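Local coordinates for 3-oxoacyl-(acyl-carrier protein) synthase II (Thermus thermophilus, PDB 1J3N) that probably catalyses the condensation that elongates acyl chains held on acyl-carrier protein in fatty acid synthesis, working as a homodimer, at residues 20-25 / 330-335; 352-355 / 359-362; 13-18 / 24-29. All blocks are in the same frame, centred on the assembly; numbering follows the deposited sequence.

From the N terminus, contact 3 comes first: 13-18 turns and runs into helix 19-28, whose last turns fold back on it across five intervening residues. The same helix opens contact 1, the long-range one, closed only when 330-335 arrives 305 residues later; the two contacts share Lys24 and Ala25, and their centres lie about 5 Å apart. Contact 2 follows in series as a short reversal, where 359-362 leaves helix 343-357 and passes back along it. None encloses another. Gln26 and Gln353 join contacts 2 and 3 directly, so helix 19-28 links the N-terminal hairpin with both C-terminal elements.

Contact 1: residues 20-25 / 330-335; sequences EAFHKA and SSTKSM
Phe22, on helix 19-28, reaches across to Thr332 in 330-335 with the far end of its ring: CZ lies 4.0 Å from CG2 of Thr332. The methyl sits at the ring edge, in the ring plane, and the two side chains cross at about a right angle. Carrying CG anti to the backbone N (chi1 177°), Phe22 extends its ring out from the helix to meet the methyl. On Thr332 the branches divide the work: CG2 turns to the aromatic ring, while OG1, anti to the carbonyl carbon, is hydrogen-bonded to Asn299. Met335 adds a second, looser touch, its SD standing 4.3 Å from Ala25 O. The 330-335 segment is held by its own bonds. Ser331 O accepts from Ser334 N and, nearly along the C=O axis, from Ser334 OG at 2.6 Å, and Met335 N bonds back to Thr332 O. Helix 343-357 also packs on Phe22, through Val346 and Gln353. With no hydrogen bond or charge pair between 20-25 and 330-335, cohesion here rests on van der Waals contact in a buried setting, the polar end of Thr332 being satisfied elsewhere.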
loop_
_atom_site.group_PDB
_atom_site.type_symbol
_atom_site.label_atom_id
_atom_site.label_comp_id
_atom_site.label_asym_id
_atom_site.label_seq_id
_atom_site.Cartn_x
_atom_site.Cartn_y
_atom_site.Cartn_z
ATOM N N GLU A 20 19.000 17.290 -10.822
ATOM C CA GLU A 20 20.357 17.640 -11.239
ATOM C C GLU A 20 21.312 17.765 -10.049
ATOM O O GLU A 20 22.425 17.238 -10.087
ATOM C CB GLU A 20 20.350 18.935 -12.061
ATOM C CG GLU A 20 21.714 19.332 -12.638
ATOM C CD GLU A 20 22.391 18.214 -13.432
ATOM O OE1 GLU A 20 21.738 17.615 -14.314
ATOM O OE2 GLU A 20 23.586 17.938 -13.182
ATOM N N ALA A 21 20.883 18.454 -8.993
ATOM C CA ALA A 21 21.725 18.608 -7.806
ATOM C C ALA A 21 22.089 17.235 -7.244
ATOM O O ALA A 21 23.219 17.009 -6.804
ATOM C CB ALA A 21 20.995 19.429 -6.734
ATOM N N PHE A 22 21.124 16.323 -7.264
ATOM C CA PHE A 22 21.323 14.966 -6.763
ATOM C C PHE A 22 22.401 14.253 -7.570
ATOM O O PHE A 22 23.285 13.612 -7.003
ATOM C CB PHE A 22 19.991 14.193 -6.828
ATOM C CG PHE A 22 20.087 12.740 -6.405
ATOM C CD1 PHE A 22 20.830 12.361 -5.291
ATOM C CD2 PHE A 22 19.393 11.763 -7.104
ATOM C CE1 PHE A 22 20.880 11.021 -4.877
ATOM C CE2 PHE A 22 19.432 10.430 -6.705
ATOM C CZ PHE A 22 20.186 10.059 -5.579
ATOM N N HIS A 23 22.338 14.384 -8.891
ATOM C CA HIS A 23 23.305 13.735 -9.774
ATOM C C HIS A 23 24.731 14.261 -9.589
ATOM O O HIS A 23 25.680 13.484 -9.476
ATOM C CB HIS A 23 22.875 13.885 -11.239
ATOM C CG HIS A 23 23.678 13.046 -12.181
ATOM N ND1 HIS A 23 24.704 13.559 -12.944
ATOM C CD2 HIS A 23 23.664 11.713 -12.415
ATOM C CE1 HIS A 23 25.292 12.577 -13.606
ATOM N NE2 HIS A 23 24.680 11.447 -13.301
ATOM N N LYS A 24 24.879 15.581 -9.561
ATOM C CA LYS A 24 26.188 16.179 -9.365
ATOM C C LYS A 24 26.778 15.743 -8.023
ATOM O O LYS A 24 27.960 15.417 -7.932
ATOM C CB LYS A 24 26.090 17.708 -9.408
ATOM C CG LYS A 24 25.972 18.293 -10.804
ATOM C CD LYS A 24 26.192 19.806 -10.776
ATOM C CE LYS A 24 26.253 20.392 -12.177
ATOM N NZ LYS A 24 26.625 21.836 -12.152
ATOM N N ALA A 25 25.943 15.739 -6.987
ATOM C CA ALA A 25 26.368 15.352 -5.642
ATOM C C ALA A 25 26.840 13.896 -5.574
ATOM O O ALA A 25 27.753 13.559 -4.807
ATOM C CB ALA A 25 25.228 15.583 -4.652
ATOM N N SER A 330 26.886 -0.475 -7.205
ATOM C CA SER A 330 27.148 0.635 -6.294
ATOM C C SER A 330 25.921 0.897 -5.431
ATOM O O SER A 330 24.785 0.654 -5.846
ATOM C CB SER A 330 27.561 1.905 -7.060
ATOM O OG SER A 330 26.451 2.630 -7.554
ATOM N N SER A 331 26.160 1.367 -4.214
ATOM C CA SER A 331 25.071 1.653 -3.300
ATOM C C SER A 331 24.928 3.140 -3.057
ATOM O O SER A 331 25.837 3.786 -2.529
ATOM C CB SER A 331 25.288 0.944 -1.963
ATOM O OG SER A 331 24.283 1.314 -1.034
ATOM N N THR A 332 23.774 3.671 -3.445
ATOM C CA THR A 332 23.469 5.081 -3.261
ATOM C C THR A 332 23.446 5.360 -1.753
ATOM O O THR A 332 23.853 6.432 -1.295
ATOM C CB THR A 332 22.077 5.417 -3.851
ATOM O OG1 THR A 332 22.048 5.061 -5.239
ATOM C CG2 THR A 332 21.762 6.909 -3.697
ATOM N N LYS A 333 22.988 4.369 -0.991
ATOM C CA LYS A 333 22.876 4.494 0.459
ATOM C C LYS A 333 24.177 4.867 1.157
ATOM O O LYS A 333 24.170 5.288 2.314
ATOM C CB LYS A 333 22.317 3.203 1.055
ATOM C CG LYS A 333 20.896 2.884 0.599
ATOM C CD LYS A 333 20.261 1.791 1.462
ATOM C CE LYS A 333 18.790 1.567 1.098
ATOM N NZ LYS A 333 18.603 1.041 -0.285
ATOM N N SER A 334 25.296 4.710 0.455
ATOM C CA SER A 334 26.587 5.069 1.022
ATOM C C SER A 334 26.607 6.586 1.200
ATOM O O SER A 334 27.228 7.106 2.132
ATOM C CB SER A 334 27.714 4.646 0.079
ATOM O OG SER A 334 27.561 5.249 -1.191
ATOM N N MET A 335 25.904 7.287 0.310
ATOM C CA MET A 335 25.849 8.745 0.345
ATOM C C MET A 335 24.638 9.375 1.030
ATOM O O MET A 335 24.786 10.338 1.790
ATOM C CB MET A 335 25.946 9.299 -1.075
ATOM C CG MET A 335 27.290 9.065 -1.741
ATOM S SD MET A 335 27.262 9.531 -3.481
ATOM C CE MET A 335 26.668 8.019 -4.210
#

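Contact 2: residues 352-355 / 359-362; sequences VQAL and VIPP
Ala354, in the last turns of helix 343-357, packs directly against the backbone of Val359, which follows soon after the helix ends. Its CA lies 3.1 Å from Val359 O in a CA-H...O contact, and the same carbonyl comes within 3.2 Å of Ala354 CB. A weak hydrogen bond from Val359 N to Ala354 O (3.4 Å, 130° at the hydrogen) accompanies it, so the two residues meet mainly through main-chain atoms. Ile360 reaches the same alanine by a roundabout route. Its CB projects away from the helix, and CG2 branches off without touching 352-355. CG1 leaves anti to the carbonyl carbon and beside the backbone N (chi1 -48°), still short of contact. Only the next bond, which folds CD1 beside CA instead of extending it (chi2 -58°), turns the tip back, bringing CD1 to 4.2 Å from Ala354 CB. Pro361 comes closer to that methyl, its ring CD lying 3.7 Å from Ala354 CB. One small side chain thus receives a carbonyl, a methyl and a proline ring. Around it, Ile360 pairs through its backbone with Arg382 in the two-stranded sheet 359-360/382-383, and Ile360 and Pro361 both rest on Tyr297 of strand 297-299. Gln353 and Pro361 pack on helix 19-28, while Val352 and Leu355 lie on Phe405 of strand 399-406.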
loop_
_atom_site.group_PDB
_atom_site.type_symbol
_atom_site.label_atom_id
_atom_site.label_comp_id
_atom_site.label_asym_id
_atom_site.label_seq_id
_atom_site.Cartn_x
_atom_site.Cartn_y
_atom_site.Cartn_z
ATOM N N VAL A 352 18.404 5.536 -13.195
ATOM C CA VAL A 352 18.016 6.078 -14.491
ATOM C C VAL A 352 19.046 7.116 -14.940
ATOM O O VAL A 352 19.351 7.211 -16.125
ATOM C CB VAL A 352 16.611 6.742 -14.424
ATOM C CG1 VAL A 352 16.361 7.587 -15.659
ATOM C CG2 VAL A 352 15.551 5.670 -14.310
ATOM N N GLN A 353 19.585 7.877 -13.983
ATOM C CA GLN A 353 20.584 8.911 -14.275
ATOM C C GLN A 353 21.902 8.305 -14.762
ATOM O O GLN A 353 22.582 8.890 -15.604
ATOM C CB GLN A 353 20.853 9.778 -13.038
ATOM C CG GLN A 353 19.660 10.614 -12.576
ATOM C CD GLN A 353 19.989 11.514 -11.393
ATOM O OE1 GLN A 353 20.586 11.074 -10.409
ATOM N NE2 GLN A 353 19.574 12.778 -11.475
ATOM N N ALA A 354 22.265 7.143 -14.228
ATOM C CA ALA A 354 23.498 6.477 -14.637
ATOM C C ALA A 354 23.400 6.000 -16.091
ATOM O O ALA A 354 24.387 6.031 -16.819
ATOM C CB ALA A 354 23.794 5.299 -13.725
ATOM N N LEU A 355 22.216 5.551 -16.504
ATOM C CA LEU A 355 22.013 5.083 -17.877
ATOM C C LEU A 355 22.023 6.252 -18.852
ATOM O O LEU A 355 22.693 6.220 -19.885
ATOM C CB LEU A 355 20.672 4.354 -18.008
ATOM C CG LEU A 355 20.490 2.978 -17.365
ATOM C CD1 LEU A 355 19.036 2.557 -17.486
ATOM C CD2 LEU A 355 21.390 1.968 -18.045
ATOM N N VAL A 359 27.441 7.467 -16.751
ATOM C CA VAL A 359 28.407 7.487 -15.657
ATOM C C VAL A 359 27.761 6.716 -14.512
ATOM O O VAL A 359 26.571 6.889 -14.228
ATOM C CB VAL A 359 28.731 8.923 -15.167
ATOM C CG1 VAL A 359 29.706 8.853 -13.995
ATOM C CG2 VAL A 359 29.338 9.754 -16.297
ATOM N N ILE A 360 28.544 5.855 -13.872
ATOM C CA ILE A 360 28.047 5.045 -12.771
ATOM C C ILE A 360 28.397 5.687 -11.440
ATOM O O ILE A 360 29.563 5.999 -11.178
ATOM C CB ILE A 360 28.653 3.629 -12.803
ATOM C CG1 ILE A 360 28.540 3.040 -14.215
ATOM C CG2 ILE A 360 27.942 2.739 -11.806
ATOM C CD1 ILE A 360 27.126 2.950 -14.748
ATOM N N PRO A 361 27.388 5.890 -10.577
ATOM C CA PRO A 361 27.617 6.503 -9.265
ATOM C C PRO A 361 28.444 5.565 -8.391
ATOM O O PRO A 361 28.319 4.348 -8.495
ATOM C CB PRO A 361 26.201 6.731 -8.742
ATOM C CG PRO A 361 25.434 5.613 -9.361
ATOM C CD PRO A 361 25.958 5.598 -10.777
ATOM N N PRO A 362 29.293 6.126 -7.515
ATOM C CA PRO A 362 30.160 5.349 -6.619
ATOM C C PRO A 362 29.546 4.904 -5.298
ATOM O O PRO A 362 28.490 5.385 -4.879
ATOM C CB PRO A 362 31.304 6.309 -6.364
ATOM C CG PRO A 362 30.535 7.594 -6.164
ATOM C CD PRO A 362 29.540 7.571 -7.333
#

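Contact 3: residues 13-18 / 24-29; sequences TPIGVG and KAQLAG
Ile15 and Ala25 make the first shell. The methyl CB of Ala25 lies 3.2 Å from Ile15 O and is flanked by the isoleucine side chain, whose CG1 and CD1 each stand 3.7 Å from it. CG1 occupies the crowded position between the backbone N and the carbonyl carbon (chi1 66°), and from there the extended chain runs on alongside the helix. The tip continues past Ala25 to Gln26, with CD1 4.4 Å from Gln26 CG. No hydrogen bond joins 13-18 to 24-29; the side-chain contact is apolar.

What positions Ile15 is the turn that carries it. Thr13 to Gly16 form a type I beta turn, closed by Gly16 N to Thr13 O and by Thr13 N to Gly16 O. The threonine hydroxyl reinforces it from within: OG1 accepts from Ile15 N at 3.2 Å, an ST turn, and donates to Gly16 O at 3.1 Å, in the carbonyl plane and on a lone pair. Gly16 O therefore takes two bonds from one residue, and Thr13 OG1 ties both Ile15 and Gly16 to the strand end.

Farther out, glycines stand at both ends of the helix. Gly18 is at the N-cap position of helix 19-28, and Gly29, with positive phi, ends it in a Schellman motif, its N bonding back to Gln26 O. The amide of Gln26 is directed elsewhere, with NE2 bonded to Gln353 of helix 343-357. Ile336 of helix 333-336 packs on Ile15 as well. Strands 4-13 and 16-17, joined through Pro14 and Ile15, form a beta hairpin with a two-residue loop that leads straight into a helix folded back over its turn, near the start of the thiolase-type N-terminal domain of this beta-ketoacyl synthase.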
loop_
_atom_site.group_PDB
_atom_site.type_symbol
_atom_site.label_atom_id
_atom_site.label_comp_id
_atom_site.label_asym_id
_atom_site.label_seq_id
_atom_site.Cartn_x
_atom_site.Cartn_y
_atom_site.Cartn_z
ATOM N N THR A 13 16.495 14.886 -1.869
ATOM C CA THR A 13 17.416 14.066 -1.084
ATOM C C THR A 13 18.340 14.784 -0.116
ATOM O O THR A 13 18.475 16.007 -0.153
ATOM C CB THR A 13 18.316 13.222 -2.022
ATOM O OG1 THR A 13 19.430 14.014 -2.462
ATOM C CG2 THR A 13 17.529 12.770 -3.235
ATOM N N PRO A 14 18.994 14.011 0.774
ATOM C CA PRO A 14 19.935 14.507 1.783
ATOM C C PRO A 14 21.204 15.146 1.203
ATOM O O PRO A 14 21.975 15.761 1.933
ATOM C CB PRO A 14 20.253 13.256 2.600
ATOM C CG PRO A 14 18.969 12.514 2.565
ATOM C CD PRO A 14 18.591 12.630 1.092
ATOM N N ILE A 15 21.427 14.998 -0.101
ATOM C CA ILE A 15 22.613 15.592 -0.719
ATOM C C ILE A 15 22.259 16.496 -1.886
ATOM O O ILE A 15 23.127 16.881 -2.664
ATOM C CB ILE A 15 23.605 14.524 -1.216
ATOM C CG1 ILE A 15 22.990 13.715 -2.359
ATOM C CG2 ILE A 15 23.994 13.607 -0.069
ATOM C CD1 ILE A 15 23.906 12.582 -2.851
ATOM N N GLY A 16 20.979 16.830 -2.012
ATOM C CA GLY A 16 20.571 17.709 -3.089
ATOM C C GLY A 16 19.082 17.800 -3.339
ATOM O O GLY A 16 18.383 16.786 -3.348
ATOM N N VAL A 17 18.593 19.024 -3.529
ATOM C CA VAL A 17 17.183 19.252 -3.827
ATOM C C VAL A 17 17.121 19.387 -5.346
ATOM O O VAL A 17 17.725 20.293 -5.931
ATOM C CB VAL A 17 16.650 20.561 -3.183
ATOM C CG1 VAL A 17 15.214 20.821 -3.633
ATOM C CG2 VAL A 17 16.706 20.468 -1.669
ATOM N N GLY A 18 16.403 18.471 -5.987
ATOM C CA GLY A 18 16.299 18.508 -7.427
ATOM C C GLY A 18 17.149 17.408 -8.036
ATOM O O GLY A 18 18.223 17.069 -7.529
ATOM N N LYS A 24 24.879 15.581 -9.561
ATOM C CA LYS A 24 26.188 16.179 -9.365
ATOM C C LYS A 24 26.778 15.743 -8.023
ATOM O O LYS A 24 27.960 15.417 -7.932
ATOM C CB LYS A 24 26.090 17.708 -9.408
ATOM C CG LYS A 24 25.972 18.293 -10.804
ATOM C CD LYS A 24 26.192 19.806 -10.776
ATOM C CE LYS A 24 26.253 20.392 -12.177
ATOM N NZ LYS A 24 26.625 21.836 -12.152
ATOM N N ALA A 25 25.943 15.739 -6.987
ATOM C CA ALA A 25 26.368 15.352 -5.642
ATOM C C ALA A 25 26.840 13.896 -5.574
ATOM O O ALA A 25 27.753 13.559 -4.807
ATOM C CB ALA A 25 25.228 15.583 -4.652
ATOM N N GLN A 26 26.210 13.035 -6.368
ATOM C CA GLN A 26 26.576 11.621 -6.417
ATOM C C GLN A 26 27.978 11.486 -7.000
ATOM O O GLN A 26 28.829 10.770 -6.457
ATOM C CB GLN A 26 25.606 10.843 -7.310
ATOM C CG GLN A 26 24.185 10.745 -6.799
ATOM C CD GLN A 26 23.261 10.061 -7.798
ATOM O OE1 GLN A 26 23.451 8.892 -8.141
ATOM N NE2 GLN A 26 22.261 10.793 -8.273
ATOM N N LEU A 27 28.200 12.179 -8.114
ATOM C CA LEU A 27 29.481 12.154 -8.814
ATOM C C LEU A 27 30.606 12.708 -7.968
ATOM O O LEU A 27 31.778 12.422 -8.213
ATOM C CB LEU A 27 29.380 12.955 -10.106
ATOM C CG LEU A 27 28.319 12.432 -11.073
ATOM C CD1 LEU A 27 28.235 13.335 -12.290
ATOM C CD2 LEU A 27 28.668 11.011 -11.469
ATOM N N ALA A 28 30.242 13.510 -6.977
ATOM C CA ALA A 28 31.215 14.109 -6.082
ATOM C C ALA A 28 31.446 13.202 -4.886
ATOM O O ALA A 28 32.407 13.391 -4.138
ATOM C CB ALA A 28 30.725 15.471 -5.616
ATOM N N GLY A 29 30.563 12.220 -4.708
ATOM C CA GLY A 29 30.686 11.300 -3.589
ATOM C C GLY A 29 30.299 11.963 -2.279
ATOM O O GLY A 29 30.762 11.568 -1.206
#